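Local coordinates for protein malate dehydrogenase (Pyrococcus horikoshii, PDB 1V9N) that catalyses the NAD-dependent oxidation of (S)-malate to oxaloacetate and works as a homodimer of the LDH2/MDH2 oxidoreductase family, at residues G31-D36 with N73-I78; L172-K177 with E294-K299; P153-T158 with L230-G235. All coordinates share one frame; numbering follows the deposited sequence.

Contact 1. Residues G31-D36 with N73-I78; sequences GVPEED and NLHPKI
V32 and L74 supply the apolar part of this surface contact: CD2 of L74 meets CG2 of V32 at 3.6 Å, the two side chains crossing at about a right angle. With CG of L74 anti to its own carbonyl carbon (chi1 -71°), the branched end swings nearer the 31-36 segment, and CD1 comes to lie 4.1 Å from G31 O. G31 ends helix 16-29 in a Schellman motif with positive phi; a side chain on it would press both on L74 CD1 and on the preceding carbonyl. Replacing L74 by alanine would probably leave V32 CG2 without its apolar mate and open a gap beside G31. P33, at the N-cap position of helix 34-49, adds ring contacts: its CG sits 3.8 Å from H75 CE1, oblique to the imidazole, while its CD packs against L74 O. Polar links across the contact run through water. One molecule donates to G31 O at 2.6 Å and is also bonded to H75 NE2; another donates both to D36 OD2 and to L74 O. The loop contains an Asx turn, N73 OD1 accepting from H75 N at 2.9 Å. V32 and L74 both rest on I67 of helix 60-69 and D36 touches V99 of helix 97-115, so the contact ties the turn between helices 16-29 and 34-49 to the loop entering strand 79-84.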
ATOM      1  N   GLY A  31     -24.054  25.750  13.370  1.00 19.94           N
ATOM      2  CA  GLY A  31     -23.793  26.552  12.189  1.00 19.92           C
ATOM      3  C   GLY A  31     -23.305  25.822  10.950  1.00 20.79           C
ATOM      4  O   GLY A  31     -23.007  26.459   9.937  1.00 21.31           O
ATOM      5  N   VAL A  32     -23.212  24.498  11.016  1.00 20.11           N
ATOM      6  CA  VAL A  32     -22.757  23.721   9.866  1.00 21.01           C
ATOM      7  C   VAL A  32     -23.890  23.624   8.850  1.00 22.46           C
ATOM      8  O   VAL A  32     -24.998  23.210   9.193  1.00 22.03           O
ATOM      9  CB  VAL A  32     -22.345  22.283  10.276  1.00 21.16           C
ATOM     10  CG1 VAL A  32     -21.921  21.484   9.038  1.00 21.74           C
ATOM     11  CG2 VAL A  32     -21.205  22.331  11.284  1.00 20.38           C
ATOM     12  N   PRO A  33     -23.638  24.031   7.593  1.00 23.88           N
ATOM     13  CA  PRO A  33     -24.685  23.956   6.564  1.00 24.48           C
ATOM     14  C   PRO A  33     -25.272  22.550   6.561  1.00 25.23           C
ATOM     15  O   PRO A  33     -24.543  21.562   6.683  1.00 24.64           O
ATOM     16  CB  PRO A  33     -23.927  24.278   5.283  1.00 25.97           C
ATOM     17  CG  PRO A  33     -22.899  25.285   5.772  1.00 25.23           C
ATOM     18  CD  PRO A  33     -22.409  24.642   7.057  1.00 24.15           C
ATOM     19  N   GLU A  34     -26.591  22.468   6.427  1.00 24.61           N
ATOM     20  CA  GLU A  34     -27.292  21.193   6.452  1.00 24.83           C
ATOM     21  C   GLU A  34     -26.719  20.103   5.555  1.00 23.41           C
ATOM     22  O   GLU A  34     -26.622  18.951   5.970  1.00 22.23           O
ATOM     23  CB  GLU A  34     -28.768  21.402   6.112  1.00 26.87           C
ATOM     24  CG  GLU A  34     -29.562  20.109   6.037  1.00 33.31           C
ATOM     25  CD  GLU A  34     -31.055  20.350   5.933  1.00 37.03           C
ATOM     26  OE1 GLU A  34     -31.472  21.131   5.048  1.00 38.30           O
ATOM     27  OE2 GLU A  34     -31.807  19.753   6.735  1.00 39.14           O
ATOM     28  N   GLU A  35     -26.349  20.451   4.331  1.00 23.42           N
ATOM     29  CA  GLU A  35     -25.809  19.446   3.422  1.00 26.60           C
ATOM     30  C   GLU A  35     -24.453  18.934   3.891  1.00 25.56           C
ATOM     31  O   GLU A  35     -24.138  17.757   3.728  1.00 24.76           O
ATOM     32  CB  GLU A  35     -25.705  20.002   2.000  1.00 29.54           C
ATOM     33  CG  GLU A  35     -27.064  20.268   1.354  1.00 36.36           C
ATOM     34  CD  GLU A  35     -28.019  19.083   1.479  1.00 40.04           C
ATOM     35  OE1 GLU A  35     -27.676  17.978   1.000  1.00 41.96           O
ATOM     36  OE2 GLU A  35     -29.115  19.259   2.059  1.00 41.73           O
ATOM     37  N   ASP A  36     -23.651  19.815   4.478  1.00 25.29           N
ATOM     38  CA  ASP A  36     -22.344  19.412   4.976  1.00 24.27           C
ATOM     39  C   ASP A  36     -22.533  18.557   6.225  1.00 22.24           C
ATOM     40  O   ASP A  36     -21.784  17.614   6.450  1.00 22.62           O
ATOM     41  CB  ASP A  36     -21.482  20.638   5.288  1.00 25.59           C
ATOM     42  CG  ASP A  36     -21.061  21.388   4.035  1.00 27.96           C
ATOM     43  OD1 ASP A  36     -21.187  20.817   2.932  1.00 28.57           O
ATOM     44  OD2 ASP A  36     -20.591  22.540   4.149  1.00 29.22           O
ATOM     45  N   ASN A  73     -13.383  25.205  10.101  1.00 19.79           N
ATOM     46  CA  ASN A  73     -14.031  26.290   9.366  1.00 20.66           C
ATOM     47  C   ASN A  73     -15.440  25.853   8.953  1.00 20.95           C
ATOM     48  O   ASN A  73     -15.607  24.821   8.306  1.00 21.21           O
ATOM     49  CB  ASN A  73     -13.204  26.631   8.120  1.00 20.30           C
ATOM     50  CG  ASN A  73     -13.663  27.912   7.431  1.00 23.28           C
ATOM     51  OD1 ASN A  73     -14.829  28.301   7.514  1.00 23.46           O
ATOM     52  ND2 ASN A  73     -12.742  28.560   6.725  1.00 23.78           N
ATOM     53  N   LEU A  74     -16.446  26.641   9.325  1.00 20.52           N
ATOM     54  CA  LEU A  74     -17.834  26.325   8.993  1.00 22.41           C
ATOM     55  C   LEU A  74     -18.156  26.532   7.513  1.00 22.22           C
ATOM     56  O   LEU A  74     -18.977  25.816   6.944  1.00 21.24           O
ATOM     57  CB  LEU A  74     -18.791  27.170   9.842  1.00 23.21           C
ATOM     58  CG  LEU A  74     -18.880  26.829  11.331  1.00 23.93           C
ATOM     59  CD1 LEU A  74     -19.785  27.819  12.040  1.00 27.65           C
ATOM     60  CD2 LEU A  74     -19.416  25.423  11.494  1.00 26.97           C
ATOM     61  N   HIS A  75     -17.513  27.519   6.898  1.00 21.57           N
ATOM     62  CA  HIS A  75     -17.745  27.804   5.486  1.00 23.79           C
ATOM     63  C   HIS A  75     -16.415  27.861   4.757  1.00 22.88           C
ATOM     64  O   HIS A  75     -15.946  28.930   4.360  1.00 24.77           O
ATOM     65  CB  HIS A  75     -18.505  29.124   5.342  1.00 24.08           C
ATOM     66  CG  HIS A  75     -19.755  29.177   6.159  1.00 28.28           C
ATOM     67  ND1 HIS A  75     -20.949  28.627   5.732  1.00 30.30           N
ATOM     68  CD2 HIS A  75     -20.024  29.774   7.343  1.00 28.86           C
ATOM     69  CE1 HIS A  75     -21.891  28.885   6.617  1.00 31.25           C
ATOM     70  NE2 HIS A  75     -21.357  29.582   7.607  1.00 31.98           N
ATOM     71  N   PRO A  76     -15.787  26.693   4.566  1.00 22.47           N
ATOM     72  CA  PRO A  76     -14.499  26.630   3.884  1.00 23.67           C
ATOM     73  C   PRO A  76     -14.589  26.947   2.408  1.00 25.02           C
ATOM     74  O   PRO A  76     -15.522  26.529   1.727  1.00 24.41           O
ATOM     75  CB  PRO A  76     -14.056  25.192   4.126  1.00 22.55           C
ATOM     76  CG  PRO A  76     -15.356  24.455   4.055  1.00 21.83           C
ATOM     77  CD  PRO A  76     -16.273  25.337   4.885  1.00 20.85           C
ATOM     78  N   LYS A  77     -13.619  27.711   1.925  1.00 26.76           N
ATOM     79  CA  LYS A  77     -13.557  28.035   0.516  1.00 29.14           C
ATOM     80  C   LYS A  77     -12.520  27.048  -0.002  1.00 29.88           C
ATOM     81  O   LYS A  77     -11.333  27.355  -0.086  1.00 30.58           O
ATOM     82  CB  LYS A  77     -13.098  29.479   0.302  1.00 30.85           C
ATOM     83  CG  LYS A  77     -14.019  30.547   0.906  1.00 35.24           C
ATOM     84  CD  LYS A  77     -15.438  30.511   0.331  1.00 40.11           C
ATOM     85  CE  LYS A  77     -16.307  29.447   1.000  1.00 41.84           C
ATOM     86  NZ  LYS A  77     -17.670  29.359   0.399  1.00 44.87           N
ATOM     87  N   ILE A  78     -12.989  25.841  -0.297  1.00 30.09           N
ATOM     88  CA  ILE A  78     -12.152  24.765  -0.799  1.00 30.03           C
ATOM     89  C   ILE A  78     -11.649  25.201  -2.170  1.00 31.23           C
ATOM     90  O   ILE A  78     -12.411  25.266  -3.129  1.00 33.70           O
ATOM     91  CB  ILE A  78     -12.979  23.469  -0.884  1.00 29.49           C
ATOM     92  CG1 ILE A  78     -13.674  23.237   0.469  1.00 27.24           C
ATOM     93  CG2 ILE A  78     -12.085  22.290  -1.229  1.00 27.79           C
ATOM     94  CD1 ILE A  78     -14.658  22.084   0.495  1.00 30.09           C
TER
HETATM   95  O   HOH W   1     -23.023  29.024   9.962  1.00 33.89           O
HETATM   96  O   HOH W   2     -19.225  23.104   6.579  1.00 24.82           O

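Contact 2. Residues L172-K177 with E294-K299; sequences LAAPTK and EEFKEK
T176 and K297 bring the two backbones closest, CA to CA 4.4 Å, where the chain leaving strand 170-174 runs against helix 293-308. K297 carries the middle of the contact. Its chain is extended beyond CG and lies alongside T176, with CD 3.5 Å from T176 O and CE against P175 CB; its NZ then reaches back to E294 OE2 in a long salt bridge. F296, with CG anti to the backbone N (chi1 180°), sends its ring toward the end of the strand. The ring edge meets the P175 carbonyl: P175 O lies in the ring plane, 3.5 Å from F296 CE2, and A174 CB is near the same edge. An ionic pair adds to this. K177 is bent at chi2, chi3 and chi4, its CG resting on K297 O at 3.4 Å, and NZ bonds E298 OE1 at 2.9 Å from the syn side, 34° out of the carboxylate plane. E298 bends at chi2 to meet it. Around these, T176 OG1 bonds D178 N and K179 O, K177 N bonds S301 OG, and F296 also packs on I258 of the second subunit. The chemistry is thus graded: buried alanine, proline and phenylalanine join strand to helix inside; nearer the surface K177 pairs with E298 across the contact, whereas the long K297-E294 pair is internal to the helix.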
ATOM      1  N   LEU A 172      -8.899   0.847  -0.399  1.00 14.50           N
ATOM      2  CA  LEU A 172      -9.147   0.574  -1.804  1.00 15.50           C
ATOM      3  C   LEU A 172     -10.480  -0.141  -1.918  1.00 15.68           C
ATOM      4  O   LEU A 172     -10.730  -1.142  -1.238  1.00 16.47           O
ATOM      5  CB  LEU A 172      -8.045  -0.296  -2.428  1.00 16.56           C
ATOM      6  CG  LEU A 172      -8.223  -0.529  -3.943  1.00 16.76           C
ATOM      7  CD1 LEU A 172      -6.869  -0.785  -4.578  1.00 18.51           C
ATOM      8  CD2 LEU A 172      -9.176  -1.695  -4.207  1.00 14.03           C
ATOM      9  N   ALA A 173     -11.341   0.388  -2.774  1.00 13.52           N
ATOM     10  CA  ALA A 173     -12.647  -0.204  -2.995  1.00 14.24           C
ATOM     11  C   ALA A 173     -12.779  -0.479  -4.484  1.00 14.36           C
ATOM     12  O   ALA A 173     -12.345   0.323  -5.311  1.00 13.75           O
ATOM     13  CB  ALA A 173     -13.743   0.752  -2.536  1.00 13.86           C
ATOM     14  N   ALA A 174     -13.353  -1.623  -4.825  1.00 13.18           N
ATOM     15  CA  ALA A 174     -13.558  -1.976  -6.221  1.00 14.98           C
ATOM     16  C   ALA A 174     -14.933  -2.619  -6.344  1.00 16.82           C
ATOM     17  O   ALA A 174     -15.362  -3.344  -5.451  1.00 19.45           O
ATOM     18  CB  ALA A 174     -12.482  -2.947  -6.680  1.00 14.82           C
ATOM     19  N   PRO A 175     -15.649  -2.351  -7.442  1.00 18.38           N
ATOM     20  CA  PRO A 175     -16.974  -2.955  -7.597  1.00 19.29           C
ATOM     21  C   PRO A 175     -16.872  -4.446  -7.941  1.00 21.81           C
ATOM     22  O   PRO A 175     -15.881  -4.890  -8.530  1.00 19.80           O
ATOM     23  CB  PRO A 175     -17.594  -2.138  -8.728  1.00 18.45           C
ATOM     24  CG  PRO A 175     -16.412  -1.799  -9.576  1.00 17.98           C
ATOM     25  CD  PRO A 175     -15.349  -1.436  -8.561  1.00 17.65           C
ATOM     26  N   THR A 176     -17.885  -5.215  -7.548  1.00 21.59           N
ATOM     27  CA  THR A 176     -17.920  -6.645  -7.845  1.00 21.73           C
ATOM     28  C   THR A 176     -19.332  -6.987  -8.328  1.00 24.24           C
ATOM     29  O   THR A 176     -20.169  -6.094  -8.508  1.00 23.03           O
ATOM     30  CB  THR A 176     -17.613  -7.511  -6.597  1.00 21.68           C
ATOM     31  OG1 THR A 176     -18.770  -7.566  -5.759  1.00 22.23           O
ATOM     32  CG2 THR A 176     -16.441  -6.931  -5.797  1.00 18.28           C
ATOM     33  N   LYS A 177     -19.594  -8.273  -8.546  1.00 23.57           N
ATOM     34  CA  LYS A 177     -20.919  -8.705  -8.973  1.00 26.86           C
ATOM     35  C   LYS A 177     -21.899  -8.457  -7.826  1.00 26.60           C
ATOM     36  O   LYS A 177     -23.101  -8.313  -8.046  1.00 28.76           O
ATOM     37  CB  LYS A 177     -20.917 -10.198  -9.323  1.00 27.08           C
ATOM     38  CG  LYS A 177     -19.996 -10.590 -10.476  1.00 31.28           C
ATOM     39  CD  LYS A 177     -20.550 -10.164 -11.828  1.00 33.39           C
ATOM     40  CE  LYS A 177     -21.859 -10.881 -12.145  1.00 38.22           C
ATOM     41  NZ  LYS A 177     -21.714 -12.371 -12.128  1.00 39.35           N
ATOM     42  N   GLU A 294     -18.278  -4.987 -16.718  1.00 24.24           N
ATOM     43  CA  GLU A 294     -18.919  -6.261 -16.420  1.00 26.59           C
ATOM     44  C   GLU A 294     -17.908  -7.404 -16.410  1.00 25.20           C
ATOM     45  O   GLU A 294     -18.061  -8.355 -15.649  1.00 25.41           O
ATOM     46  CB  GLU A 294     -20.057  -6.546 -17.405  1.00 30.67           C
ATOM     47  CG  GLU A 294     -21.304  -5.674 -17.175  1.00 36.31           C
ATOM     48  CD  GLU A 294     -21.850  -5.767 -15.748  1.00 39.86           C
ATOM     49  OE1 GLU A 294     -22.149  -6.893 -15.289  1.00 41.97           O
ATOM     50  OE2 GLU A 294     -21.989  -4.712 -15.084  1.00 41.03           O
ATOM     51  N   GLU A 295     -16.877  -7.313 -17.248  1.00 25.64           N
ATOM     52  CA  GLU A 295     -15.831  -8.342 -17.281  1.00 25.81           C
ATOM     53  C   GLU A 295     -15.018  -8.234 -15.999  1.00 22.89           C
ATOM     54  O   GLU A 295     -14.672  -9.235 -15.376  1.00 22.81           O
ATOM     55  CB  GLU A 295     -14.900  -8.145 -18.481  1.00 30.11           C
ATOM     56  CG  GLU A 295     -15.418  -8.719 -19.783  1.00 38.46           C
ATOM     57  CD  GLU A 295     -14.450  -8.504 -20.930  1.00 43.06           C
ATOM     58  OE1 GLU A 295     -13.251  -8.832 -20.764  1.00 44.63           O
ATOM     59  OE2 GLU A 295     -14.888  -8.011 -21.994  1.00 44.12           O
ATOM     60  N   PHE A 296     -14.705  -7.001 -15.621  1.00 19.54           N
ATOM     61  CA  PHE A 296     -13.958  -6.749 -14.399  1.00 19.45           C
ATOM     62  C   PHE A 296     -14.706  -7.375 -13.217  1.00 18.07           C
ATOM     63  O   PHE A 296     -14.128  -8.119 -12.428  1.00 17.16           O
ATOM     64  CB  PHE A 296     -13.827  -5.238 -14.163  1.00 17.34           C
ATOM     65  CG  PHE A 296     -13.065  -4.884 -12.913  1.00 17.20           C
ATOM     66  CD1 PHE A 296     -11.695  -4.664 -12.959  1.00 16.20           C
ATOM     67  CD2 PHE A 296     -13.715  -4.798 -11.685  1.00 16.11           C
ATOM     68  CE1 PHE A 296     -10.974  -4.364 -11.800  1.00 16.57           C
ATOM     69  CE2 PHE A 296     -13.008  -4.499 -10.520  1.00 16.22           C
ATOM     70  CZ  PHE A 296     -11.632  -4.281 -10.578  1.00 17.44           C
ATOM     71  N   LYS A 297     -15.997  -7.067 -13.101  1.00 18.31           N
ATOM     72  CA  LYS A 297     -16.804  -7.586 -11.997  1.00 19.37           C
ATOM     73  C   LYS A 297     -16.842  -9.104 -11.976  1.00 19.82           C
ATOM     74  O   LYS A 297     -16.728  -9.720 -10.916  1.00 19.45           O
ATOM     75  CB  LYS A 297     -18.232  -7.044 -12.068  1.00 21.33           C
ATOM     76  CG  LYS A 297     -18.351  -5.548 -11.849  1.00 21.56           C
ATOM     77  CD  LYS A 297     -19.815  -5.141 -11.882  1.00 23.08           C
ATOM     78  CE  LYS A 297     -19.994  -3.649 -11.677  1.00 25.72           C
ATOM     79  NZ  LYS A 297     -21.432  -3.262 -11.769  1.00 26.21           N
ATOM     80  N   GLU A 298     -17.004  -9.707 -13.146  1.00 20.56           N
ATOM     81  CA  GLU A 298     -17.036 -11.159 -13.226  1.00 22.97           C
ATOM     82  C   GLU A 298     -15.716 -11.733 -12.715  1.00 20.95           C
ATOM     83  O   GLU A 298     -15.701 -12.584 -11.835  1.00 22.03           O
ATOM     84  CB  GLU A 298     -17.262 -11.606 -14.672  1.00 26.68           C
ATOM     85  CG  GLU A 298     -17.554 -13.083 -14.821  1.00 33.20           C
ATOM     86  CD  GLU A 298     -18.819 -13.497 -14.092  1.00 37.50           C
ATOM     87  OE1 GLU A 298     -19.893 -12.924 -14.382  1.00 41.25           O
ATOM     88  OE2 GLU A 298     -18.739 -14.397 -13.229  1.00 41.40           O
ATOM     89  N   LYS A 299     -14.604 -11.246 -13.255  1.00 19.25           N
ATOM     90  CA  LYS A 299     -13.300 -11.747 -12.850  1.00 19.20           C
ATOM     91  C   LYS A 299     -12.943 -11.557 -11.378  1.00 18.92           C
ATOM     92  O   LYS A 299     -12.424 -12.480 -10.743  1.00 18.21           O
ATOM     93  CB  LYS A 299     -12.210 -11.138 -13.733  1.00 20.95           C
ATOM     94  CG  LYS A 299     -12.282 -11.595 -15.181  1.00 25.09           C
ATOM     95  CD  LYS A 299     -12.227 -13.113 -15.275  1.00 30.35           C
ATOM     96  CE  LYS A 299     -12.248 -13.579 -16.719  1.00 34.16           C
ATOM     97  NZ  LYS A 299     -12.160 -15.068 -16.800  1.00 38.62           N
TER

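Contact 3. Residues P153-T158 with L230-G235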
ATOM      1  N   PRO A 153       0.824  12.321  15.191  1.00 27.06           N
ATOM      2  CA  PRO A 153       1.890  11.347  15.450  1.00 27.29           C
ATOM      3  C   PRO A 153       1.493  10.400  16.582  1.00 27.54           C
ATOM      4  O   PRO A 153       1.181  10.839  17.691  1.00 27.19           O
ATOM      5  CB  PRO A 153       3.084  12.232  15.808  1.00 27.58           C
ATOM      6  CG  PRO A 153       2.437  13.443  16.425  1.00 27.75           C
ATOM      7  CD  PRO A 153       1.271  13.690  15.497  1.00 26.98           C
ATOM      8  N   LEU A 154       1.503   9.102  16.296  1.00 27.73           N
ATOM      9  CA  LEU A 154       1.121   8.093  17.279  1.00 27.53           C
ATOM     10  C   LEU A 154       1.961   6.826  17.166  1.00 28.44           C
ATOM     11  O   LEU A 154       1.955   5.995  18.072  1.00 29.23           O
ATOM     12  CB  LEU A 154      -0.353   7.711  17.094  1.00 28.71           C
ATOM     13  CG  LEU A 154      -1.462   8.714  17.423  1.00 28.76           C
ATOM     14  CD1 LEU A 154      -2.658   8.476  16.514  1.00 30.27           C
ATOM     15  CD2 LEU A 154      -1.856   8.576  18.880  1.00 28.97           C
ATOM     16  N   VAL A 155       2.686   6.682  16.058  1.00 27.69           N
ATOM     17  CA  VAL A 155       3.491   5.487  15.818  1.00 26.82           C
ATOM     18  C   VAL A 155       4.990   5.763  15.830  1.00 28.17           C
ATOM     19  O   VAL A 155       5.438   6.833  15.414  1.00 27.90           O
ATOM     20  CB  VAL A 155       3.110   4.838  14.459  1.00 26.88           C
ATOM     21  CG1 VAL A 155       3.808   3.488  14.293  1.00 24.37           C
ATOM     22  CG2 VAL A 155       1.603   4.674  14.371  1.00 24.65           C
ATOM     23  N   ALA A 156       5.761   4.791  16.310  1.00 27.47           N
ATOM     24  CA  ALA A 156       7.211   4.930  16.376  1.00 28.22           C
ATOM     25  C   ALA A 156       7.893   4.243  15.201  1.00 28.06           C
ATOM     26  O   ALA A 156       7.580   3.099  14.867  1.00 28.21           O
ATOM     27  CB  ALA A 156       7.738   4.349  17.686  1.00 29.47           C
ATOM     28  N   PRO A 157       8.839   4.935  14.556  1.00 27.45           N
ATOM     29  CA  PRO A 157       9.536   4.332  13.419  1.00 28.76           C
ATOM     30  C   PRO A 157      10.359   3.140  13.898  1.00 30.92           C
ATOM     31  O   PRO A 157      10.735   3.068  15.072  1.00 29.07           O
ATOM     32  CB  PRO A 157      10.403   5.476  12.905  1.00 27.18           C
ATOM     33  CG  PRO A 157      10.722   6.237  14.156  1.00 27.79           C
ATOM     34  CD  PRO A 157       9.384   6.268  14.861  1.00 27.24           C
ATOM     35  N   THR A 158      10.632   2.212  12.986  1.00 30.14           N
ATOM     36  CA  THR A 158      11.397   1.022  13.311  1.00 30.79           C
ATOM     37  C   THR A 158      12.773   1.385  13.855  1.00 32.28           C
ATOM     38  O   THR A 158      13.589   1.994  13.160  1.00 30.63           O
ATOM     39  CB  THR A 158      11.559   0.120  12.074  1.00 31.52           C
ATOM     40  OG1 THR A 158      10.261  -0.235  11.576  1.00 30.74           O
ATOM     41  CG2 THR A 158      12.322  -1.153  12.433  1.00 31.10           C
ATOM     42  N   LEU A 230       2.300   3.484  19.365  1.00 39.76           N
ATOM     43  CA  LEU A 230       1.790   2.313  18.664  1.00 38.00           C
ATOM     44  C   LEU A 230       2.906   1.721  17.817  1.00 36.14           C
ATOM     45  O   LEU A 230       3.896   2.392  17.519  1.00 36.31           O
ATOM     46  CB  LEU A 230       0.606   2.694  17.767  1.00 36.77           C
ATOM     47  CG  LEU A 230      -0.683   3.145  18.459  1.00 36.27           C
ATOM     48  CD1 LEU A 230      -1.667   3.694  17.435  1.00 34.22           C
ATOM     49  CD2 LEU A 230      -1.292   1.974  19.212  1.00 35.10           C
ATOM     50  N   LEU A 231       2.742   0.461  17.437  1.00 34.93           N
ATOM     51  CA  LEU A 231       3.727  -0.235  16.619  1.00 34.53           C
ATOM     52  C   LEU A 231       3.222  -0.293  15.172  1.00 31.74           C
ATOM     53  O   LEU A 231       2.021  -0.385  14.930  1.00 31.31           O
ATOM     54  CB  LEU A 231       3.935  -1.656  17.166  1.00 35.87           C
ATOM     55  CG  LEU A 231       5.337  -2.107  17.607  1.00 38.34           C
ATOM     56  CD1 LEU A 231       5.993  -1.065  18.496  1.00 37.19           C
ATOM     57  CD2 LEU A 231       5.221  -3.439  18.338  1.00 37.42           C
ATOM     58  N   PRO A 232       4.135  -0.219  14.191  1.00 30.08           N
ATOM     59  CA  PRO A 232       3.723  -0.272  12.785  1.00 30.16           C
ATOM     60  C   PRO A 232       3.415  -1.708  12.378  1.00 30.52           C
ATOM     61  O   PRO A 232       3.937  -2.650  12.981  1.00 29.74           O
ATOM     62  CB  PRO A 232       4.943   0.270  12.054  1.00 30.34           C
ATOM     63  CG  PRO A 232       6.068  -0.267  12.891  1.00 30.46           C
ATOM     64  CD  PRO A 232       5.586   0.005  14.303  1.00 27.77           C
ATOM     65  N   LEU A 233       2.565  -1.876  11.367  1.00 27.38           N
ATOM     66  CA  LEU A 233       2.224  -3.208  10.887  1.00 27.97           C
ATOM     67  C   LEU A 233       3.522  -3.990  10.723  1.00 28.30           C
ATOM     68  O   LEU A 233       4.494  -3.487  10.165  1.00 28.02           O
ATOM     69  CB  LEU A 233       1.490  -3.124   9.544  1.00 25.14           C
ATOM     70  CG  LEU A 233       1.087  -4.454   8.898  1.00 26.55           C
ATOM     71  CD1 LEU A 233       0.184  -5.232   9.845  1.00 27.72           C
ATOM     72  CD2 LEU A 233       0.375  -4.194   7.570  1.00 25.49           C
ATOM     73  N   GLY A 234       3.539  -5.223  11.213  1.00 31.11           N
ATOM     74  CA  GLY A 234       4.745  -6.026  11.112  1.00 33.46           C
ATOM     75  C   GLY A 234       5.317  -6.245  12.498  1.00 35.67           C
ATOM     76  O   GLY A 234       5.997  -7.240  12.754  1.00 36.37           O
ATOM     77  N   GLY A 235       5.053  -5.304  13.396  1.00 36.46           N
ATOM     78  CA  GLY A 235       5.530  -5.454  14.754  1.00 39.27           C
ATOM     79  C   GLY A 235       6.679  -4.587  15.233  1.00 40.72           C
ATOM     80  O   GLY A 235       7.064  -3.601  14.604  1.00 40.25           O
TER
HETATM   81  O   HOH W   3       9.220  -2.091  13.728  1.00 30.97           O
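V155 and L230 form a single bridge of parallel type, CA to CA 4.6 Å, joining two buried loops beside the cofactor and the second subunit. L230 uses both its backbone polar groups here. Its N donates to L154 O at 2.8 Å, nearly straight (170°) and in the carbonyl plane, and its O accepts from A156 N at 3.3 Å. That same L230 O also receives a CA-H...O contact from V155. V155, between the two bonded neighbours, turns its own backbone the other way, toward I164 and L165; a classic bulge sets L154 and V155 together opposite L165. A156 O is taken by a glycerol, probably from the crystallisation liquor. Further along, L231 and L233 bond through their backbones to V189 and T187. P232 to G235 make a type II turn closed by G235 N to P232 O at 2.9 Å, with G234 at the positive phi of its third position. A water donates to G235 O at 2.8 Å and is also bonded to T158 OG1, linking the far ends of the two segments; the T158 side chain lies about 4 Å from the bound NADPH, which puts this end of the contact beside the cofactor. Among the apolar groups, L154 CB packs on L230 CD1 and V155 CG2 on L230 CB, while V155 CG1, anti to the backbone N (chi1 -172°), lies over L230 O and 3.9 Å from P232 CD.

Overall arrangement
Contact 1 closes before the others open, whereas contacts 2 and 3 alternate along the chain in the order 153-158, 172-177, 230-235, 294-299. The centres stand 33 to 35 Å apart and none touch; contacts 2 and 3 come nearest, about 13 Å between nearest atoms. Contacts 1 and 3 lie on opposite sides of the chain's centre. The mixed sheet relates them: contact 1 precedes one of its edge strands within this chain, 79-84, contact 2 ends strand 170-174, and contact 3 joins loops that follow strands 144-149 and 181-185. Contact 3 lies beside both the bound NADPH and the second subunit, while contact 2 meets the second subunit through L172 and F296.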